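Local atomic coordinates of inositol-1-monophosphatase (Mycobacterium tuberculosis, PDB entry 2Q74), a protein that probably hydrolyses inositol 1-phosphate to free myo-inositol and phosphate, a magnesium-dependent step of inositol biosynthesis in mycobacteria. Residues R165-L177 with A267-L279. Sequence-based numbering, arbitrary orientation.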
ATOM      1  N   ARG A 165      18.915   4.601  -4.764  1.00 71.16           N
ATOM      2  CA  ARG A 165      19.382   3.699  -5.793  1.00 72.62           C
ATOM      3  C   ARG A 165      18.387   2.569  -5.953  1.00 72.51           C
ATOM      4  O   ARG A 165      17.924   1.978  -4.970  1.00 72.86           O
ATOM      5  CB  ARG A 165      20.748   3.133  -5.418  1.00 73.56           C
ATOM      6  CG  ARG A 165      21.922   4.090  -5.667  1.00 78.17           C
ATOM      7  CD  ARG A 165      21.913   4.609  -7.111  1.00 84.54           C
ATOM      8  NE  ARG A 165      23.240   4.694  -7.696  1.00 87.35           N
ATOM      9  CZ  ARG A 165      23.482   5.035  -8.961  1.00 89.75           C
ATOM     10  NH1 ARG A 165      22.481   5.348  -9.783  1.00 89.34           N
ATOM     11  NH2 ARG A 165      24.744   5.073  -9.407  1.00 90.59           N
ATOM     12  N   CYS A 166      18.033   2.269  -7.191  1.00 72.39           N
ATOM     13  CA  CYS A 166      17.099   1.192  -7.442  1.00 72.56           C
ATOM     14  C   CYS A 166      17.819  -0.129  -7.273  1.00 71.42           C
ATOM     15  O   CYS A 166      19.021  -0.164  -7.097  1.00 71.26           O
ATOM     16  CB  CYS A 166      16.490   1.319  -8.832  1.00 72.84           C
ATOM     17  SG  CYS A 166      17.745   1.460 -10.078  1.00 75.61           S
ATOM     18  N   THR A 167      17.066  -1.214  -7.304  1.00 70.66           N
ATOM     19  CA  THR A 167      17.600  -2.520  -6.995  1.00 70.17           C
ATOM     20  C   THR A 167      18.439  -3.034  -8.152  1.00 70.41           C
ATOM     21  O   THR A 167      18.465  -2.431  -9.208  1.00 70.84           O
ATOM     22  CB  THR A 167      16.459  -3.511  -6.715  1.00 69.91           C
ATOM     23  OG1 THR A 167      15.683  -3.668  -7.903  1.00 69.59           O
ATOM     24  CG2 THR A 167      15.562  -3.014  -5.609  1.00 68.54           C
ATOM     25  N   GLY A 168      19.099  -4.168  -7.959  1.00 70.92           N
ATOM     26  CA  GLY A 168      19.889  -4.805  -9.020  1.00 71.34           C
ATOM     27  C   GLY A 168      19.328  -6.145  -9.486  1.00 71.81           C
ATOM     28  O   GLY A 168      20.095  -7.023  -9.846  1.00 72.24           O
ATOM     29  N   VAL A 169      18.005  -6.314  -9.469  1.00 72.32           N
ATOM     30  CA  VAL A 169      17.361  -7.534  -9.974  1.00 72.78           C
ATOM     31  C   VAL A 169      17.717  -7.811 -11.421  1.00 74.05           C
ATOM     32  O   VAL A 169      17.762  -6.878 -12.220  1.00 74.00           O
ATOM     33  CB  VAL A 169      15.789  -7.462  -9.968  1.00 72.39           C
ATOM     34  CG1 VAL A 169      15.202  -8.496  -9.034  1.00 71.46           C
ATOM     35  CG2 VAL A 169      15.287  -6.037  -9.733  1.00 70.83           C
ATOM     36  N   ASP A 170      17.893  -9.095 -11.748  1.00 75.75           N
ATOM     37  CA  ASP A 170      18.194  -9.563 -13.133  1.00 77.18           C
ATOM     38  C   ASP A 170      17.025 -10.311 -13.748  1.00 77.51           C
ATOM     39  O   ASP A 170      16.713 -10.111 -14.917  1.00 77.90           O
ATOM     40  CB  ASP A 170      19.390 -10.510 -13.141  1.00 77.24           C
ATOM     41  CG  ASP A 170      20.629  -9.854 -12.640  1.00 79.20           C
ATOM     42  OD1 ASP A 170      20.699  -8.607 -12.718  1.00 80.85           O
ATOM     43  OD2 ASP A 170      21.526 -10.584 -12.152  1.00 81.97           O
ATOM     44  N   GLU A 171      16.405 -11.195 -12.969  1.00 77.57           N
ATOM     45  CA  GLU A 171      15.329 -12.010 -13.475  1.00 77.72           C
ATOM     46  C   GLU A 171      13.994 -11.342 -13.191  1.00 76.17           C
ATOM     47  O   GLU A 171      13.634 -11.111 -12.036  1.00 76.12           O
ATOM     48  CB  GLU A 171      15.367 -13.415 -12.860  1.00 78.73           C
ATOM     49  CG  GLU A 171      16.592 -14.248 -13.250  1.00 81.53           C
ATOM     50  CD  GLU A 171      17.491 -14.574 -12.060  1.00 85.49           C
ATOM     51  OE1 GLU A 171      18.152 -13.653 -11.517  1.00 88.03           O
ATOM     52  OE2 GLU A 171      17.530 -15.761 -11.666  1.00 87.23           O
ATOM     53  N   LEU A 172      13.258 -11.055 -14.257  1.00 74.28           N
ATOM     54  CA  LEU A 172      11.914 -10.498 -14.149  1.00 73.06           C
ATOM     55  C   LEU A 172      10.994 -11.324 -13.268  1.00 72.49           C
ATOM     56  O   LEU A 172      10.062 -10.787 -12.750  1.00 72.76           O
ATOM     57  CB  LEU A 172      11.285 -10.336 -15.542  1.00 72.88           C
ATOM     58  CG  LEU A 172       9.945  -9.586 -15.643  1.00 72.57           C
ATOM     59  CD1 LEU A 172      10.076  -8.116 -15.187  1.00 69.35           C
ATOM     60  CD2 LEU A 172       9.409  -9.695 -17.091  1.00 71.13           C
ATOM     61  N   SER A 173      11.258 -12.618 -13.104  1.00 72.17           N
ATOM     62  CA  SER A 173      10.480 -13.479 -12.189  1.00 71.84           C
ATOM     63  C   SER A 173      10.811 -13.217 -10.741  1.00 71.39           C
ATOM     64  O   SER A 173      10.176 -13.765  -9.848  1.00 71.39           O
ATOM     65  CB  SER A 173      10.769 -14.952 -12.463  1.00 71.91           C
ATOM     66  OG  SER A 173      12.110 -15.254 -12.146  1.00 72.18           O
ATOM     67  N   MET A 174      11.824 -12.389 -10.522  1.00 71.06           N
ATOM     68  CA  MET A 174      12.252 -11.992  -9.193  1.00 70.94           C
ATOM     69  C   MET A 174      11.848 -10.548  -8.871  1.00 69.37           C
ATOM     70  O   MET A 174      12.162 -10.035  -7.799  1.00 69.00           O
ATOM     71  CB  MET A 174      13.771 -12.127  -9.117  1.00 71.66           C
ATOM     72  CG  MET A 174      14.248 -13.560  -9.118  1.00 74.30           C
ATOM     73  SD  MET A 174      14.064 -14.301  -7.478  1.00 79.88           S
ATOM     74  CE  MET A 174      12.377 -14.979  -7.462  1.00 79.88           C
ATOM     75  N   ALA A 175      11.155  -9.900  -9.805  1.00 67.56           N
ATOM     76  CA  ALA A 175      10.863  -8.487  -9.697  1.00 66.11           C
ATOM     77  C   ALA A 175       9.497  -8.250  -9.030  1.00 64.92           C
ATOM     78  O   ALA A 175       8.528  -8.958  -9.312  1.00 64.65           O
ATOM     79  CB  ALA A 175      10.916  -7.851 -11.061  1.00 65.75           C
ATOM     80  N   LEU A 176       9.445  -7.265  -8.130  1.00 63.20           N
ATOM     81  CA  LEU A 176       8.186  -6.823  -7.546  1.00 62.23           C
ATOM     82  C   LEU A 176       7.670  -5.624  -8.345  1.00 61.66           C
ATOM     83  O   LEU A 176       8.316  -4.563  -8.400  1.00 61.42           O
ATOM     84  CB  LEU A 176       8.395  -6.446  -6.083  1.00 62.01           C
ATOM     85  CG  LEU A 176       7.227  -6.025  -5.246  1.00 60.33           C
ATOM     86  CD1 LEU A 176       6.234  -7.155  -5.131  1.00 60.43           C
ATOM     87  CD2 LEU A 176       7.777  -5.623  -3.894  1.00 60.28           C
ATOM     88  N   LEU A 177       6.505  -5.806  -8.959  1.00 60.89           N
ATOM     89  CA  LEU A 177       5.974  -4.843  -9.891  1.00 60.80           C
ATOM     90  C   LEU A 177       4.783  -4.101  -9.291  1.00 61.81           C
ATOM     91  O   LEU A 177       3.846  -4.718  -8.795  1.00 61.47           O
ATOM     92  CB  LEU A 177       5.531  -5.560 -11.152  1.00 60.28           C
ATOM     93  CG  LEU A 177       4.910  -4.706 -12.245  1.00 59.48           C
ATOM     94  CD1 LEU A 177       5.967  -3.851 -12.964  1.00 60.41           C
ATOM     95  CD2 LEU A 177       4.201  -5.614 -13.201  1.00 58.13           C
ATOM     96  N   ALA A 267      11.762   0.840 -14.345  1.00 65.77           N
ATOM     97  CA  ALA A 267      12.257  -0.451 -13.890  1.00 66.01           C
ATOM     98  C   ALA A 267      13.736  -0.396 -13.556  1.00 66.46           C
ATOM     99  O   ALA A 267      14.488   0.387 -14.149  1.00 66.85           O
ATOM    100  CB  ALA A 267      12.017  -1.496 -14.972  1.00 65.57           C
ATOM    101  N   ALA A 268      14.159  -1.236 -12.617  1.00 66.72           N
ATOM    102  CA  ALA A 268      15.569  -1.442 -12.402  1.00 67.16           C
ATOM    103  C   ALA A 268      16.190  -1.869 -13.744  1.00 67.84           C
ATOM    104  O   ALA A 268      15.583  -2.620 -14.502  1.00 67.68           O
ATOM    105  CB  ALA A 268      15.801  -2.471 -11.341  1.00 66.90           C
ATOM    106  N   PRO A 269      17.404  -1.384 -14.042  1.00 68.73           N
ATOM    107  CA  PRO A 269      18.015  -1.528 -15.375  1.00 69.21           C
ATOM    108  C   PRO A 269      18.240  -2.973 -15.808  1.00 69.58           C
ATOM    109  O   PRO A 269      18.118  -3.297 -17.001  1.00 69.27           O
ATOM    110  CB  PRO A 269      19.355  -0.813 -15.211  1.00 69.13           C
ATOM    111  CG  PRO A 269      19.621  -0.846 -13.749  1.00 69.23           C
ATOM    112  CD  PRO A 269      18.296  -0.661 -13.120  1.00 68.79           C
ATOM    113  N   GLY A 270      18.562  -3.826 -14.837  1.00 70.07           N
ATOM    114  CA  GLY A 270      18.836  -5.225 -15.112  1.00 70.54           C
ATOM    115  C   GLY A 270      17.632  -5.986 -15.619  1.00 70.76           C
ATOM    116  O   GLY A 270      17.770  -7.120 -16.085  1.00 71.35           O
ATOM    117  N   ILE A 271      16.461  -5.352 -15.563  1.00 70.69           N
ATOM    118  CA  ILE A 271      15.202  -6.034 -15.827  1.00 70.66           C
ATOM    119  C   ILE A 271      14.275  -5.281 -16.789  1.00 70.41           C
ATOM    120  O   ILE A 271      13.214  -5.773 -17.155  1.00 70.04           O
ATOM    121  CB  ILE A 271      14.523  -6.329 -14.464  1.00 71.10           C
ATOM    122  CG1 ILE A 271      14.146  -7.804 -14.389  1.00 72.14           C
ATOM    123  CG2 ILE A 271      13.357  -5.351 -14.136  1.00 69.94           C
ATOM    124  CD1 ILE A 271      14.193  -8.324 -12.961  1.00 74.46           C
ATOM    125  N   ALA A 272      14.712  -4.114 -17.236  1.00 70.49           N
ATOM    126  CA  ALA A 272      13.900  -3.248 -18.076  1.00 71.05           C
ATOM    127  C   ALA A 272      13.548  -3.865 -19.422  1.00 71.82           C
ATOM    128  O   ALA A 272      12.372  -3.900 -19.776  1.00 72.34           O
ATOM    129  CB  ALA A 272      14.597  -1.927 -18.285  1.00 70.74           C
ATOM    130  N   ASP A 273      14.553  -4.353 -20.163  1.00 72.24           N
ATOM    131  CA  ASP A 273      14.320  -4.975 -21.460  1.00 72.41           C
ATOM    132  C   ASP A 273      13.367  -6.138 -21.333  1.00 71.70           C
ATOM    133  O   ASP A 273      12.367  -6.204 -22.038  1.00 71.47           O
ATOM    134  CB  ASP A 273      15.628  -5.483 -22.073  1.00 73.09           C
ATOM    135  CG  ASP A 273      16.615  -4.375 -22.337  1.00 74.85           C
ATOM    136  OD1 ASP A 273      16.171  -3.219 -22.499  1.00 77.36           O
ATOM    137  OD2 ASP A 273      17.834  -4.659 -22.395  1.00 77.01           O
ATOM    138  N   GLU A 274      13.680  -7.059 -20.426  1.00 71.09           N
ATOM    139  CA  GLU A 274      12.848  -8.229 -20.244  1.00 71.03           C
ATOM    140  C   GLU A 274      11.385  -7.847 -19.942  1.00 71.47           C
ATOM    141  O   GLU A 274      10.466  -8.541 -20.372  1.00 71.45           O
ATOM    142  CB  GLU A 274      13.428  -9.133 -19.158  1.00 70.68           C
ATOM    143  CG  GLU A 274      12.634 -10.429 -18.949  1.00 70.51           C
ATOM    144  CD  GLU A 274      13.308 -11.402 -17.979  1.00 70.91           C
ATOM    145  OE1 GLU A 274      14.298 -10.990 -17.322  1.00 70.96           O
ATOM    146  OE2 GLU A 274      12.835 -12.565 -17.856  1.00 69.67           O
ATOM    147  N   LEU A 275      11.172  -6.750 -19.218  1.00 71.93           N
ATOM    148  CA  LEU A 275       9.816  -6.310 -18.872  1.00 72.47           C
ATOM    149  C   LEU A 275       9.110  -5.638 -20.057  1.00 73.52           C
ATOM    150  O   LEU A 275       7.909  -5.868 -20.294  1.00 73.34           O
ATOM    151  CB  LEU A 275       9.852  -5.344 -17.684  1.00 72.50           C
ATOM    152  CG  LEU A 275       8.575  -4.563 -17.333  1.00 71.57           C
ATOM    153  CD1 LEU A 275       7.472  -5.434 -16.748  1.00 70.59           C
ATOM    154  CD2 LEU A 275       8.952  -3.452 -16.377  1.00 71.52           C
ATOM    155  N   LEU A 276       9.847  -4.795 -20.781  1.00 74.38           N
ATOM    156  CA  LEU A 276       9.312  -4.134 -21.983  1.00 75.31           C
ATOM    157  C   LEU A 276       8.859  -5.143 -23.044  1.00 75.82           C
ATOM    158  O   LEU A 276       7.803  -4.967 -23.662  1.00 76.03           O
ATOM    159  CB  LEU A 276      10.342  -3.177 -22.589  1.00 75.31           C
ATOM    160  CG  LEU A 276      10.485  -1.838 -21.852  1.00 76.08           C
ATOM    161  CD1 LEU A 276      11.718  -1.061 -22.277  1.00 76.53           C
ATOM    162  CD2 LEU A 276       9.245  -0.994 -22.064  1.00 76.75           C
ATOM    163  N   ALA A 277       9.649  -6.201 -23.226  1.00 76.19           N
ATOM    164  CA  ALA A 277       9.315  -7.281 -24.149  1.00 76.40           C
ATOM    165  C   ALA A 277       7.980  -7.933 -23.774  1.00 76.74           C
ATOM    166  O   ALA A 277       7.062  -7.990 -24.599  1.00 76.89           O
ATOM    167  CB  ALA A 277      10.428  -8.321 -24.168  1.00 76.21           C
ATOM    168  N   ALA A 278       7.870  -8.408 -22.532  1.00 76.88           N
ATOM    169  CA  ALA A 278       6.633  -9.019 -22.051  1.00 77.27           C
ATOM    170  C   ALA A 278       5.422  -8.094 -22.229  1.00 77.81           C
ATOM    171  O   ALA A 278       4.336  -8.548 -22.564  1.00 77.47           O
ATOM    172  CB  ALA A 278       6.782  -9.437 -20.597  1.00 77.14           C
ATOM    173  N   LEU A 279       5.617  -6.795 -22.015  1.00 78.94           N
ATOM    174  CA  LEU A 279       4.523  -5.823 -22.148  1.00 79.81           C
ATOM    175  C   LEU A 279       4.106  -5.678 -23.610  1.00 81.51           C
ATOM    176  O   LEU A 279       2.926  -5.776 -23.937  1.00 81.30           O
ATOM    177  CB  LEU A 279       4.912  -4.454 -21.559  1.00 79.40           C
ATOM    178  CG  LEU A 279       4.870  -4.274 -20.031  1.00 77.92           C
ATOM    179  CD1 LEU A 279       5.227  -2.854 -19.635  1.00 76.60           C
ATOM    180  CD2 LEU A 279       3.516  -4.633 -19.474  1.00 75.87           C
TER
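Ala-268 sets its CB against Thr-167, 3.4 Å from Thr-167 O, and also meets the CG2 branch of Val-169. The Thr-167 hydroxyl is hydrogen-bonded to Asp-224. The ring of Pro-269 offers CD to Cys-166 SG at 3.7 Å. At Gly-270 the two backbones run close together, and its CA makes a CH...O contact with Val-169 O. Ile-271, the N-cap residue of helix 272-280, pushes into the bend of 165-177. Ile-271 CD1 lies 3.5 Å from Val-169 CB and also meets Ala-175 CB. Glu-274 reaches back across Leu-172. Its CG is anti to the backbone N (chi1 -177°) and the chain beyond is extended, which brings OE1 to the backbone N-H of Leu-172. The bond from Leu-172 N to Glu-274 OE1 is weak at 3.2 Å, though nearly straight (163°). The two methyls of Leu-172 divide over the helix surface: CD2 touches Glu-274 CG, while Leu-172 CD1 packs on Leu-275 CB at 3.7 Å. The contact fastens the turn before strand 176-181 to helix 272-280, which packs on the five-stranded sheet of the alpha-beta-alpha-beta-alpha sandwich. Leu-275 and Leu-177 also touch Ala-225 of strand 225-231, one of the two strands flanking 176-181, and Leu-276 packs on strand 249-252.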